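Local coordinates for protein carboxylic ester hydrolase (Aspergillus niger, PDB 7K4O) that hydrolyses ester bonds of tannins as a serine esterase of the tannase family, here with gallic acid bound in its pocket, at residues L75-L80 / G125-N130; Y235-E240 / G343-D348; V321-Q326 / Y544-V549; W454-T459 / V493-L498. All blocks are in the same frame, centred on the assembly; numbering follows the deposited sequence.

Contact 1: L75-L80 / G125-N130; sequences LLEIWL and GGFSNN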
loop_
_atom_site.group_PDB
_atom_site.type_symbol
_atom_site.label_atom_id
_atom_site.label_comp_id
_atom_site.label_asym_id
_atom_site.label_seq_id
_atom_site.Cartn_x
_atom_site.Cartn_y
_atom_site.Cartn_z
ATOM N N LEU A 75 -5.226 -16.311 -15.493
ATOM C CA LEU A 75 -4.784 -17.427 -14.634
ATOM C C LEU A 75 -5.074 -17.043 -13.170
ATOM O O LEU A 75 -4.725 -15.966 -12.703
ATOM C CB LEU A 75 -3.292 -17.689 -14.802
ATOM C CG LEU A 75 -2.878 -17.978 -16.230
ATOM C CD1 LEU A 75 -1.391 -18.145 -16.333
ATOM C CD2 LEU A 75 -3.598 -19.187 -16.776
ATOM N N LEU A 76 -5.570 -18.020 -12.421
ATOM C CA LEU A 76 -5.659 -17.918 -10.965
ATOM C C LEU A 76 -4.755 -18.974 -10.336
ATOM O O LEU A 76 -4.587 -20.073 -10.898
ATOM C CB LEU A 76 -7.105 -18.138 -10.511
ATOM C CG LEU A 76 -8.156 -17.184 -11.061
ATOM C CD1 LEU A 76 -9.490 -17.472 -10.412
ATOM C CD2 LEU A 76 -7.763 -15.726 -10.849
ATOM N N GLU A 77 -4.211 -18.627 -9.198
ATOM C CA GLU A 77 -3.455 -19.587 -8.373
ATOM C C GLU A 77 -4.064 -19.522 -6.978
ATOM O O GLU A 77 -4.133 -18.443 -6.406
ATOM C CB GLU A 77 -1.952 -19.296 -8.339
ATOM C CG GLU A 77 -1.167 -20.282 -7.457
ATOM C CD GLU A 77 0.340 -20.280 -7.726
ATOM O OE1 GLU A 77 1.130 -20.368 -6.781
ATOM O OE2 GLU A 77 0.709 -20.048 -8.922
ATOM N N ILE A 78 -4.442 -20.690 -6.451
ATOM C CA ILE A 78 -5.130 -20.769 -5.147
ATOM C C ILE A 78 -4.427 -21.877 -4.359
ATOM O O ILE A 78 -4.249 -22.961 -4.904
ATOM C CB ILE A 78 -6.636 -21.065 -5.361
ATOM C CG1 ILE A 78 -7.324 -19.876 -6.081
ATOM C CG2 ILE A 78 -7.335 -21.336 -4.030
ATOM C CD1 ILE A 78 -8.750 -20.159 -6.501
ATOM N N TRP A 79 -4.050 -21.561 -3.149
ATOM C CA TRP A 79 -3.477 -22.569 -2.230
ATOM C C TRP A 79 -4.573 -23.010 -1.268
ATOM O O TRP A 79 -5.075 -22.169 -0.523
ATOM C CB TRP A 79 -2.290 -22.017 -1.511
ATOM C CG TRP A 79 -1.099 -21.689 -2.364
ATOM C CD1 TRP A 79 -0.977 -21.759 -3.728
ATOM C CD2 TRP A 79 0.152 -21.208 -1.869
ATOM N NE1 TRP A 79 0.284 -21.343 -4.101
ATOM C CE2 TRP A 79 0.980 -20.955 -2.991
ATOM C CE3 TRP A 79 0.641 -20.917 -0.604
ATOM C CZ2 TRP A 79 2.284 -20.488 -2.847
ATOM C CZ3 TRP A 79 1.923 -20.427 -0.454
ATOM C CH2 TRP A 79 2.735 -20.205 -1.574
ATOM N N LEU A 80 -4.818 -24.312 -1.239
ATOM C CA LEU A 80 -5.867 -24.936 -0.381
ATOM C C LEU A 80 -5.234 -25.643 0.802
ATOM O O LEU A 80 -4.404 -26.540 0.634
ATOM C CB LEU A 80 -6.644 -25.932 -1.221
ATOM C CG LEU A 80 -7.382 -25.431 -2.441
ATOM C CD1 LEU A 80 -8.000 -26.584 -3.198
ATOM C CD2 LEU A 80 -8.467 -24.428 -2.066
ATOM N N GLY A 125 -0.931 -12.356 -19.110
ATOM C CA GLY A 125 -0.113 -13.341 -19.842
ATOM C C GLY A 125 0.849 -14.110 -18.961
ATOM O O GLY A 125 1.964 -14.490 -19.448
ATOM N N GLY A 126 0.529 -14.301 -17.702
ATOM C CA GLY A 126 1.364 -15.032 -16.746
ATOM C C GLY A 126 1.535 -14.269 -15.476
ATOM O O GLY A 126 1.521 -13.036 -15.509
ATOM N N PHE A 127 1.731 -14.946 -14.346
ATOM C CA PHE A 127 1.873 -14.278 -13.050
ATOM C C PHE A 127 3.013 -13.276 -13.035
ATOM O O PHE A 127 2.978 -12.275 -12.307
ATOM C CB PHE A 127 1.982 -15.282 -11.890
ATOM C CG PHE A 127 0.767 -16.134 -11.743
ATOM C CD1 PHE A 127 -0.441 -15.621 -11.240
ATOM C CD2 PHE A 127 0.817 -17.465 -12.091
ATOM C CE1 PHE A 127 -1.576 -16.423 -11.205
ATOM C CE2 PHE A 127 -0.312 -18.258 -12.039
ATOM C CZ PHE A 127 -1.506 -17.743 -11.560
ATOM N N SER A 128 4.106 -13.555 -13.757
ATOM C CA SER A 128 5.290 -12.666 -13.684
ATOM C C SER A 128 5.184 -11.526 -14.710
ATOM O O SER A 128 6.045 -10.700 -14.703
ATOM C CB SER A 128 6.561 -13.471 -13.925
ATOM O OG SER A 128 6.527 -13.957 -15.241
ATOM N N ASN A 129 4.154 -11.478 -15.531
ATOM C CA ASN A 129 3.936 -10.345 -16.467
ATOM C C ASN A 129 2.978 -9.346 -15.821
ATOM O O ASN A 129 1.942 -9.757 -15.278
ATOM C CB ASN A 129 3.391 -10.844 -17.791
ATOM C CG ASN A 129 4.449 -11.672 -18.505
ATOM O OD1 ASN A 129 5.637 -11.361 -18.418
ATOM N ND2 ASN A 129 4.054 -12.796 -19.069
ATOM N N ASN A 130 3.286 -8.067 -15.919
ATOM C CA ASN A 130 2.582 -7.049 -15.138
ATOM C C ASN A 130 1.673 -6.199 -16.002
ATOM O O ASN A 130 1.607 -6.379 -17.178
ATOM C CB ASN A 130 3.562 -6.244 -14.326
ATOM C CG ASN A 130 4.365 -7.113 -13.365
ATOM O OD1 ASN A 130 3.876 -8.127 -12.869
ATOM N ND2 ASN A 130 5.571 -6.687 -13.112
#
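Strand 74-81 of the large mixed sheet runs past the type I beta turn Gly-126 to Asn-129, closed by Asn-129 N to Gly-126 O, and the two backbones come nearest where the CA atoms of Leu-75 and Gly-126 lie 6.9 Å apart. No hydrogen bond joins the segments; the contact is the ring of Phe-127 directed, CZ first, at a strand of this α/β-hydrolase-family sheet. CG of Phe-127 stands anti to its own carbonyl carbon (chi1 -62°), which sends the ring out of the turn toward the strand. Its leading atom, CZ, enters between the side chains of two alternate residues: Leu-75 CB lies 3.7 Å from Phe-127 CZ, and Glu-77 CB 3.6 Å from the same CZ. Between them Leu-76 C meets the ring at its edge, 3.7 Å from Phe-127 CZ. Leu-76 leaves its backbone on the other side and touches Leu-158 and Ile-161 of helix 144-169. Met-119 on the adjoining strand 115-120 also touches Phe-127, and sugars of a protein-linked glycan touch Leu-75, Phe-127 and Glu-77, so sugar and strand both border the ring. The carboxylate of Glu-77 passes the ring with its plane turned 83° from it, Glu-77 OE2 being 3.7 Å from Phe-127 CE2. Its other oxygen, Glu-77 OE1, uses its anti lone pair to accept from Trp-79 NE1 at 3.0 Å.

Contact 2: Y235-E240 / G343-D348; sequences YPPPCE and GQWGLD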
loop_
_atom_site.group_PDB
_atom_site.type_symbol
_atom_site.label_atom_id
_atom_site.label_comp_id
_atom_site.label_asym_id
_atom_site.label_seq_id
_atom_site.Cartn_x
_atom_site.Cartn_y
_atom_site.Cartn_z
ATOM N N TYR A 235 20.976 20.143 -7.334
ATOM C CA TYR A 235 20.872 18.675 -7.305
ATOM C C TYR A 235 21.646 18.169 -6.102
ATOM O O TYR A 235 22.834 17.904 -6.196
ATOM C CB TYR A 235 21.321 18.144 -8.656
ATOM C CG TYR A 235 20.467 18.696 -9.768
ATOM C CD1 TYR A 235 19.221 18.140 -10.075
ATOM C CD2 TYR A 235 20.839 19.848 -10.439
ATOM C CE1 TYR A 235 18.424 18.663 -11.084
ATOM C CE2 TYR A 235 20.041 20.404 -11.426
ATOM C CZ TYR A 235 18.822 19.819 -11.740
ATOM O OH TYR A 235 18.030 20.385 -12.687
ATOM N N PRO A 236 21.001 17.972 -4.935
ATOM C CA PRO A 236 21.728 17.563 -3.740
ATOM C C PRO A 236 22.354 16.198 -3.904
ATOM O O PRO A 236 21.726 15.271 -4.427
ATOM C CB PRO A 236 20.684 17.521 -2.626
ATOM C CG PRO A 236 19.532 18.332 -3.185
ATOM C CD PRO A 236 19.558 18.119 -4.686
ATOM N N PRO A 237 23.633 16.017 -3.496
ATOM C CA PRO A 237 24.197 14.669 -3.392
ATOM C C PRO A 237 23.296 13.872 -2.448
ATOM O O PRO A 237 22.825 14.418 -1.446
ATOM C CB PRO A 237 25.593 14.871 -2.777
ATOM C CG PRO A 237 25.911 16.321 -3.053
ATOM C CD PRO A 237 24.581 17.058 -3.053
ATOM N N PRO A 238 23.005 12.594 -2.740
ATOM C CA PRO A 238 22.161 11.787 -1.848
ATOM C C PRO A 238 22.594 11.871 -0.378
ATOM O O PRO A 238 21.769 11.931 0.510
ATOM C CB PRO A 238 22.365 10.363 -2.379
ATOM C CG PRO A 238 22.614 10.570 -3.858
ATOM C CD PRO A 238 23.438 11.846 -3.927
ATOM N N CYS A 239 23.910 11.922 -0.137
ATOM C CA CYS A 239 24.468 11.938 1.234
ATOM C C CYS A 239 24.015 13.190 1.975
ATOM O O CYS A 239 23.790 13.126 3.192
ATOM C CB CYS A 239 25.991 11.898 1.147
ATOM S SG CYS A 239 26.747 11.482 2.727
ATOM N N GLU A 240 23.896 14.321 1.286
ATOM C CA GLU A 240 23.498 15.571 1.956
ATOM C C GLU A 240 22.075 15.412 2.506
ATOM O O GLU A 240 21.809 15.867 3.635
ATOM C CB GLU A 240 23.619 16.731 0.975
ATOM C CG GLU A 240 23.191 18.057 1.546
ATOM C CD GLU A 240 23.404 19.205 0.571
ATOM O OE1 GLU A 240 23.238 18.976 -0.638
ATOM O OE2 GLU A 240 23.760 20.322 1.027
ATOM N N GLY A 343 31.696 15.909 -13.497
ATOM C CA GLY A 343 31.990 15.835 -12.051
ATOM C C GLY A 343 30.839 16.322 -11.170
ATOM O O GLY A 343 31.094 16.663 -10.012
ATOM N N GLN A 344 29.594 16.326 -11.654
ATOM C CA GLN A 344 28.474 16.965 -10.919
ATOM C C GLN A 344 27.285 16.013 -10.778
ATOM O O GLN A 344 27.077 15.144 -11.654
ATOM C CB GLN A 344 28.073 18.252 -11.623
ATOM C CG GLN A 344 29.171 19.307 -11.585
ATOM C CD GLN A 344 28.850 20.503 -10.726
ATOM O OE1 GLN A 344 27.706 20.720 -10.342
ATOM N NE2 GLN A 344 29.870 21.280 -10.410
ATOM N N TRP A 345 26.532 16.191 -9.702
ATOM C CA TRP A 345 25.241 15.487 -9.497
ATOM C C TRP A 345 24.175 16.197 -10.326
ATOM O O TRP A 345 24.176 17.448 -10.393
ATOM C CB TRP A 345 24.873 15.414 -8.011
ATOM C CG TRP A 345 25.788 14.536 -7.223
ATOM C CD1 TRP A 345 26.946 14.915 -6.612
ATOM C CD2 TRP A 345 25.668 13.115 -7.010
ATOM N NE1 TRP A 345 27.546 13.831 -6.030
ATOM C CE2 TRP A 345 26.784 12.714 -6.245
ATOM C CE3 TRP A 345 24.724 12.144 -7.374
ATOM C CZ2 TRP A 345 26.963 11.399 -5.818
ATOM C CZ3 TRP A 345 24.908 10.840 -6.971
ATOM C CH2 TRP A 345 26.022 10.472 -6.205
ATOM N N GLY A 346 23.292 15.418 -10.942
ATOM C CA GLY A 346 22.269 15.978 -11.827
ATOM C C GLY A 346 20.955 15.212 -11.742
ATOM O O GLY A 346 20.845 14.211 -10.979
ATOM N N LEU A 347 20.011 15.653 -12.563
ATOM C CA LEU A 347 18.621 15.138 -12.538
ATOM C C LEU A 347 18.619 13.626 -12.777
ATOM O O LEU A 347 19.271 13.126 -13.704
ATOM C CB LEU A 347 17.839 15.907 -13.602
ATOM C CG LEU A 347 16.402 15.462 -13.842
ATOM C CD1 LEU A 347 15.584 15.704 -12.585
ATOM C CD2 LEU A 347 15.805 16.240 -15.001
ATOM N N ASP A 348 17.833 12.908 -11.976
ATOM C CA ASP A 348 17.561 11.468 -12.170
ATOM C C ASP A 348 16.037 11.272 -12.098
ATOM O O ASP A 348 15.509 11.300 -10.968
ATOM C CB ASP A 348 18.292 10.651 -11.108
ATOM C CG ASP A 348 18.232 9.155 -11.361
ATOM O OD1 ASP A 348 17.590 8.735 -12.353
ATOM O OD2 ASP A 348 18.839 8.417 -10.557
#
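Three successive prolines lead into helix 238-252, Pro-237 at the N-cap and Pro-238 in its first turn, and pack against the short strand 344-346 of a two-stranded antiparallel hairpin. At the centre is a CH-pi contact between two consecutive prolines and one face of the Trp-345 indole. Pro-237 CA sits 4.1 Å from the centroid of the five-membered ring, only 5° off its normal. Pro-238 CD lies 3.6 Å from the centroid of the six-membered ring, 14° off the normal, so each proline serves one half of the indole. The Trp-345 side chain reaches them because its CG is anti to the carbonyl carbon (chi1 -68°). Tyr-338, on the partner strand of the hairpin, also meets this indole. Tyr-235 takes the other end of the contact, lying along the backbone of 345-347: its CB is 3.4 Å from Trp-345 O, and its CD1 is 3.6 Å from Leu-347 N. No hydrogen bond crosses between the segments. Next to the prolines, Cys-239 ties the helix start to Cys-285 by a disulfide, while Pro-236 O accepts from Thr-336 OG1 beside the hairpin. At the margin Leu-347 CB lies 3.8 Å from Tyr-235 CE1, the two side chains crossing at a slant.

Contact 3: V321-Q326 / Y544-V549; sequences VYFSYQ and YDLDAV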
loop_
_atom_site.group_PDB
_atom_site.type_symbol
_atom_site.label_atom_id
_atom_site.label_comp_id
_atom_site.label_asym_id
_atom_site.label_seq_id
_atom_site.Cartn_x
_atom_site.Cartn_y
_atom_site.Cartn_z
ATOM N N VAL A 321 -1.455 22.105 -3.861
ATOM C CA VAL A 321 -1.984 21.041 -4.756
ATOM C C VAL A 321 -2.000 19.690 -4.027
ATOM O O VAL A 321 -2.998 18.951 -4.197
ATOM C CB VAL A 321 -1.164 20.943 -6.040
ATOM C CG1 VAL A 321 -1.868 20.019 -7.017
ATOM C CG2 VAL A 321 -0.910 22.328 -6.666
ATOM N N TYR A 322 -0.932 19.354 -3.326
ATOM C CA TYR A 322 -0.871 18.060 -2.612
ATOM C C TYR A 322 0.068 18.229 -1.414
ATOM O O TYR A 322 0.456 19.347 -1.072
ATOM C CB TYR A 322 -0.505 16.932 -3.585
ATOM C CG TYR A 322 -0.968 15.538 -3.154
ATOM C CD1 TYR A 322 -2.246 15.349 -2.673
ATOM C CD2 TYR A 322 -0.112 14.448 -3.203
ATOM C CE1 TYR A 322 -2.668 14.095 -2.224
ATOM C CE2 TYR A 322 -0.546 13.172 -2.827
ATOM C CZ TYR A 322 -1.830 13.013 -2.349
ATOM O OH TYR A 322 -2.213 11.756 -1.901
ATOM N N PHE A 323 0.450 17.120 -0.819
ATOM C CA PHE A 323 1.374 17.028 0.335
ATOM C C PHE A 323 2.382 15.979 -0.000
ATOM O O PHE A 323 2.246 15.208 -0.963
ATOM C CB PHE A 323 0.609 16.808 1.641
ATOM C CG PHE A 323 -0.538 15.829 1.515
ATOM C CD1 PHE A 323 -0.265 14.487 1.403
ATOM C CD2 PHE A 323 -1.837 16.264 1.463
ATOM C CE1 PHE A 323 -1.298 13.590 1.199
ATOM C CE2 PHE A 323 -2.878 15.360 1.333
ATOM C CZ PHE A 323 -2.587 14.036 1.183
ATOM N N SER A 324 3.444 15.987 0.774
ATOM C CA SER A 324 4.591 15.116 0.534
ATOM C C SER A 324 4.809 14.215 1.754
ATOM O O SER A 324 3.986 14.233 2.701
ATOM C CB SER A 324 5.824 15.946 0.202
ATOM O OG SER A 324 6.859 15.135 -0.295
ATOM N N TYR A 325 5.866 13.442 1.665
ATOM C CA TYR A 325 6.282 12.478 2.710
ATOM C C TYR A 325 6.556 13.225 4.005
ATOM O O TYR A 325 6.941 14.428 4.006
ATOM C CB TYR A 325 7.499 11.696 2.251
ATOM C CG TYR A 325 7.384 11.219 0.838
ATOM C CD1 TYR A 325 6.559 10.151 0.497
ATOM C CD2 TYR A 325 8.037 11.854 -0.194
ATOM C CE1 TYR A 325 6.409 9.736 -0.811
ATOM C CE2 TYR A 325 7.882 11.458 -1.508
ATOM C CZ TYR A 325 7.083 10.375 -1.827
ATOM O OH TYR A 325 6.997 9.969 -3.131
ATOM N N GLN A 326 6.340 12.532 5.109
ATOM C CA GLN A 326 6.592 13.095 6.454
ATOM C C GLN A 326 8.087 13.364 6.640
ATOM O O GLN A 326 8.939 12.720 6.045
ATOM C CB GLN A 326 6.144 12.117 7.534
ATOM C CG GLN A 326 4.631 11.974 7.665
ATOM C CD GLN A 326 3.923 13.260 7.967
ATOM O OE1 GLN A 326 3.388 13.938 7.076
ATOM N NE2 GLN A 326 3.898 13.636 9.249
ATOM N N TYR A 544 -4.868 18.816 5.299
ATOM C CA TYR A 544 -4.401 19.758 4.259
ATOM C C TYR A 544 -5.576 20.315 3.473
ATOM O O TYR A 544 -6.509 19.630 3.106
ATOM C CB TYR A 544 -3.353 19.121 3.365
ATOM C CG TYR A 544 -2.108 18.773 4.128
ATOM C CD1 TYR A 544 -1.129 19.718 4.333
ATOM C CD2 TYR A 544 -1.950 17.526 4.731
ATOM C CE1 TYR A 544 0.015 19.437 5.059
ATOM C CE2 TYR A 544 -0.812 17.224 5.463
ATOM C CZ TYR A 544 0.166 18.198 5.650
ATOM O OH TYR A 544 1.287 17.917 6.366
ATOM N N ASP A 545 -5.496 21.629 3.221
ATOM C CA ASP A 545 -6.454 22.342 2.369
ATOM C C ASP A 545 -5.851 22.425 0.965
ATOM O O ASP A 545 -4.853 23.188 0.749
ATOM C CB ASP A 545 -6.751 23.726 2.938
ATOM C CG ASP A 545 -7.654 24.548 2.036
ATOM O OD1 ASP A 545 -8.284 23.995 1.122
ATOM O OD2 ASP A 545 -7.696 25.756 2.254
ATOM N N LEU A 546 -6.356 21.628 0.022
ATOM C CA LEU A 546 -5.788 21.610 -1.347
ATOM C C LEU A 546 -6.478 22.711 -2.158
ATOM O O LEU A 546 -7.297 22.429 -3.064
ATOM C CB LEU A 546 -5.984 20.216 -1.971
ATOM C CG LEU A 546 -5.409 19.076 -1.117
ATOM C CD1 LEU A 546 -5.421 17.767 -1.888
ATOM C CD2 LEU A 546 -3.982 19.358 -0.693
ATOM N N ASP A 547 -6.200 23.963 -1.796
ATOM C CA ASP A 547 -6.948 25.101 -2.374
ATOM C C ASP A 547 -6.530 25.401 -3.825
ATOM O O ASP A 547 -7.235 26.192 -4.454
ATOM C CB ASP A 547 -6.772 26.327 -1.474
ATOM C CG ASP A 547 -5.348 26.832 -1.399
ATOM O OD1 ASP A 547 -4.410 26.045 -1.229
ATOM O OD2 ASP A 547 -5.186 28.066 -1.458
ATOM N N ALA A 548 -5.517 24.761 -4.390
ATOM C CA ALA A 548 -5.210 24.840 -5.831
ATOM C C ALA A 548 -6.235 24.069 -6.677
ATOM O O ALA A 548 -6.245 24.243 -7.905
ATOM C CB ALA A 548 -3.832 24.350 -6.115
ATOM N N VAL A 549 -6.962 23.144 -6.069
ATOM C CA VAL A 549 -7.802 22.182 -6.816
ATOM C C VAL A 549 -9.257 22.514 -6.585
ATOM O O VAL A 549 -9.733 22.456 -5.453
ATOM C CB VAL A 549 -7.478 20.734 -6.426
ATOM C CG1 VAL A 549 -8.403 19.809 -7.225
ATOM C CG2 VAL A 549 -6.023 20.415 -6.667
HETATM O O HOH W 1 1.193 15.674 7.644
#
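Neither segment is helix or strand: the backbones approach most closely at Val-321 and Ala-548, CA atoms 5.1 Å apart, and separate to 7.5 Å between the CA atoms of Phe-323 and Tyr-544. Residues 544-549 bend twice, through an inverse gamma turn centred on Leu-546 and a type I turn from Leu-546 to Val-549. Val-321 CG2 meets Ala-548 CB at 3.6 Å. Both methyls of Leu-546 press on the Val-321 carbonyl, Leu-546 CD1 coming to 3.6 Å from Val-321 O, which is buried here with no polar partner in the model. In this α/β-hydrolase-clan enzyme the contact brings the C-terminal tail beyond helix 536-541 against the loop ahead of strand 337-339, with helices 376-390 and 425-438 bordering it. Phe-323 has its CG between backbone N and carbonyl carbon (chi1 41°), which sets CB and the ring over Tyr-544. In a CH-pi contact over the face, Phe-323 CB stands 4.0 Å from the Tyr-544 ring centroid, 7° off the normal. The two rings themselves are oblique, with planes at 36°. Tyr-322 OH bonds to Arg-214, while Leu-546 CD1 lies at its ring edge. A water joins the far ends, 2.6 Å from Tyr-544 OH and 2.9 Å from Gln-326 OE1, to which it donates.

Contact 4: W454-T459 / V493-L498; sequences WYRLYT and VVPTTL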
loop_
_atom_site.group_PDB
_atom_site.type_symbol
_atom_site.label_atom_id
_atom_site.label_comp_id
_atom_site.label_asym_id
_atom_site.label_seq_id
_atom_site.Cartn_x
_atom_site.Cartn_y
_atom_site.Cartn_z
ATOM N N TRP A 454 -15.663 0.432 12.690
ATOM C CA TRP A 454 -15.498 -0.538 11.578
ATOM C C TRP A 454 -14.312 -0.229 10.644
ATOM O O TRP A 454 -13.920 -1.102 9.884
ATOM C CB TRP A 454 -16.817 -0.711 10.812
ATOM C CG TRP A 454 -17.293 0.551 10.175
ATOM C CD1 TRP A 454 -18.021 1.526 10.785
ATOM C CD2 TRP A 454 -17.049 1.002 8.819
ATOM N NE1 TRP A 454 -18.305 2.542 9.900
ATOM C CE2 TRP A 454 -17.689 2.263 8.699
ATOM C CE3 TRP A 454 -16.393 0.476 7.700
ATOM C CZ2 TRP A 454 -17.694 3.000 7.511
ATOM C CZ3 TRP A 454 -16.340 1.266 6.550
ATOM C CH2 TRP A 454 -16.995 2.473 6.467
ATOM N N TYR A 455 -13.725 0.952 10.662
ATOM C CA TYR A 455 -12.591 1.313 9.775
ATOM C C TYR A 455 -11.578 2.070 10.635
ATOM O O TYR A 455 -11.820 3.206 10.997
ATOM C CB TYR A 455 -13.048 2.151 8.569
ATOM C CG TYR A 455 -11.958 2.815 7.754
ATOM C CD1 TYR A 455 -10.625 2.397 7.811
ATOM C CD2 TYR A 455 -12.271 3.853 6.872
ATOM C CE1 TYR A 455 -9.627 3.042 7.064
ATOM C CE2 TYR A 455 -11.293 4.478 6.102
ATOM C CZ TYR A 455 -9.962 4.106 6.240
ATOM O OH TYR A 455 -8.992 4.742 5.530
ATOM N N ARG A 456 -10.519 1.383 11.011
ATOM C CA ARG A 456 -9.478 1.875 11.920
ATOM C C ARG A 456 -8.174 2.011 11.159
ATOM O O ARG A 456 -7.824 1.164 10.338
ATOM C CB ARG A 456 -9.377 0.962 13.155
ATOM C CG ARG A 456 -10.679 0.903 13.933
ATOM C CD ARG A 456 -10.686 -0.105 15.091
ATOM N NE ARG A 456 -9.867 0.417 16.159
ATOM C CZ ARG A 456 -10.256 1.329 17.051
ATOM N NH1 ARG A 456 -11.485 1.815 17.059
ATOM N NH2 ARG A 456 -9.398 1.712 17.978
ATOM N N LEU A 457 -7.465 3.096 11.473
ATOM C CA LEU A 457 -6.241 3.519 10.796
ATOM C C LEU A 457 -5.117 3.676 11.824
ATOM O O LEU A 457 -5.341 4.322 12.885
ATOM C CB LEU A 457 -6.522 4.856 10.095
ATOM C CG LEU A 457 -5.303 5.572 9.533
ATOM C CD1 LEU A 457 -4.612 4.774 8.425
ATOM C CD2 LEU A 457 -5.735 6.945 9.036
ATOM N N TYR A 458 -3.958 3.163 11.496
ATOM C CA TYR A 458 -2.803 3.128 12.417
ATOM C C TYR A 458 -1.547 3.546 11.664
ATOM O O TYR A 458 -1.235 2.953 10.628
ATOM C CB TYR A 458 -2.623 1.729 13.026
ATOM C CG TYR A 458 -3.851 1.128 13.648
ATOM C CD1 TYR A 458 -4.747 0.439 12.852
ATOM C CD2 TYR A 458 -4.100 1.177 15.017
ATOM C CE1 TYR A 458 -5.876 -0.162 13.370
ATOM C CE2 TYR A 458 -5.232 0.572 15.543
ATOM C CZ TYR A 458 -6.117 -0.109 14.727
ATOM O OH TYR A 458 -7.271 -0.717 15.200
ATOM N N THR A 459 -0.788 4.517 12.174
ATOM C CA THR A 459 0.554 4.763 11.610
ATOM C C THR A 459 1.592 3.915 12.331
ATOM O O THR A 459 1.364 3.503 13.516
ATOM C CB THR A 459 0.917 6.260 11.563
ATOM O OG1 THR A 459 1.260 6.756 12.861
ATOM C CG2 THR A 459 -0.196 7.103 10.956
ATOM N N VAL A 493 -13.393 -9.371 18.971
ATOM C CA VAL A 493 -12.288 -8.667 19.686
ATOM C C VAL A 493 -11.922 -7.375 18.942
ATOM O O VAL A 493 -11.248 -7.430 17.887
ATOM C CB VAL A 493 -11.082 -9.573 19.878
ATOM C CG1 VAL A 493 -9.944 -8.856 20.561
ATOM C CG2 VAL A 493 -11.461 -10.848 20.616
ATOM N N VAL A 494 -12.283 -6.230 19.489
ATOM C CA VAL A 494 -12.034 -4.921 18.829
ATOM C C VAL A 494 -10.578 -4.535 19.010
ATOM O O VAL A 494 -10.043 -4.534 20.139
ATOM C CB VAL A 494 -12.951 -3.825 19.370
ATOM C CG1 VAL A 494 -12.575 -2.478 18.774
ATOM C CG2 VAL A 494 -14.396 -4.199 19.106
ATOM N N PRO A 495 -9.864 -4.201 17.915
ATOM C CA PRO A 495 -8.453 -3.817 18.016
ATOM C C PRO A 495 -8.222 -2.385 18.471
ATOM O O PRO A 495 -7.812 -1.514 17.653
ATOM C CB PRO A 495 -7.927 -4.020 16.599
ATOM C CG PRO A 495 -9.101 -3.786 15.732
ATOM C CD PRO A 495 -10.305 -4.273 16.505
ATOM N N THR A 496 -8.470 -2.120 19.745
ATOM C CA THR A 496 -8.277 -0.761 20.291
ATOM C C THR A 496 -6.932 -0.191 19.848
ATOM O O THR A 496 -6.883 0.946 19.290
ATOM C CB THR A 496 -8.421 -0.827 21.813
ATOM O OG1 THR A 496 -9.668 -1.475 22.076
ATOM C CG2 THR A 496 -8.427 0.535 22.436
ATOM N N THR A 497 -5.856 -0.891 20.129
ATOM C CA THR A 497 -4.538 -0.634 19.526
ATOM C C THR A 497 -4.262 -1.774 18.549
ATOM O O THR A 497 -4.823 -2.883 18.714
ATOM C CB THR A 497 -3.432 -0.502 20.578
ATOM O OG1 THR A 497 -3.444 -1.705 21.360
ATOM C CG2 THR A 497 -3.640 0.733 21.417
ATOM N N LEU A 498 -3.406 -1.552 17.559
ATOM C CA LEU A 498 -3.024 -2.631 16.636
ATOM C C LEU A 498 -1.746 -3.312 17.135
ATOM O O LEU A 498 -0.765 -2.614 17.452
ATOM C CB LEU A 498 -2.829 -2.081 15.223
ATOM C CG LEU A 498 -2.508 -3.137 14.158
ATOM C CD1 LEU A 498 -3.652 -4.130 14.068
ATOM C CD2 LEU A 498 -2.294 -2.453 12.797
#
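Arg-456 and Tyr-458 reach from the outermost strand 455-460 of the mixed sheet to two backbone carbonyls of the loop after helix 481-491, in a mixed polar and CH-pi contact. Pro-495, at the centre of an inverse gamma turn, offers a carbonyl that accepts twice. Tyr-458 OH donates to Pro-495 O at 2.6 Å in the carbonyl plane. Arg-456 NE reaches the same Pro-495 O at 3.2 Å, but from above that plane, so the two donors approach differently. The arginine chain bends at its third torsion (chi3 73°), bringing its NH2 to Thr-496 O at 2.9 Å, an acceptor close to the guanidinium plane. The remaining nitrogen, Arg-456 NH1, bonds to Asn-452 O, so each guanidinium nitrogen has a backbone carbonyl partner. Leu-498 CB lies over the centre of the Tyr-458 ring, 3.5 Å from its centroid and 12° off the normal. Trp-488 of helix 481-491 touches both Arg-456 and Pro-495, and the zinc-binding residues Glu-449 and Glu-453 lie nearby. Arg-456 and Tyr-458, alternate residues of the last strand within this chain's α/β-hydrolase sheet, thus hold the loop that follows helix 481-491.

How the contacts relate
Contacts 1 and 4 reach the same mixed sheet, 32 Å apart between centres, and both are partly buried; yet contact 1 is ring packing with no hydrogen bond across, whereas contact 4 combines three hydrogen bonds with ring packing. Contact 3 is the buried one, with a water as its polar link, and it alone involves the C-terminal tail. Contact 2 lies at the surface, 29 Å from the chain centre, and rests on two prolines over one face of an indole. Along the chain, contact 4 is nested within the loop closed by contact 3, their nearest atoms about 8 Å apart; the segments of contacts 2 and 3 alternate. None of the four contacts touches another.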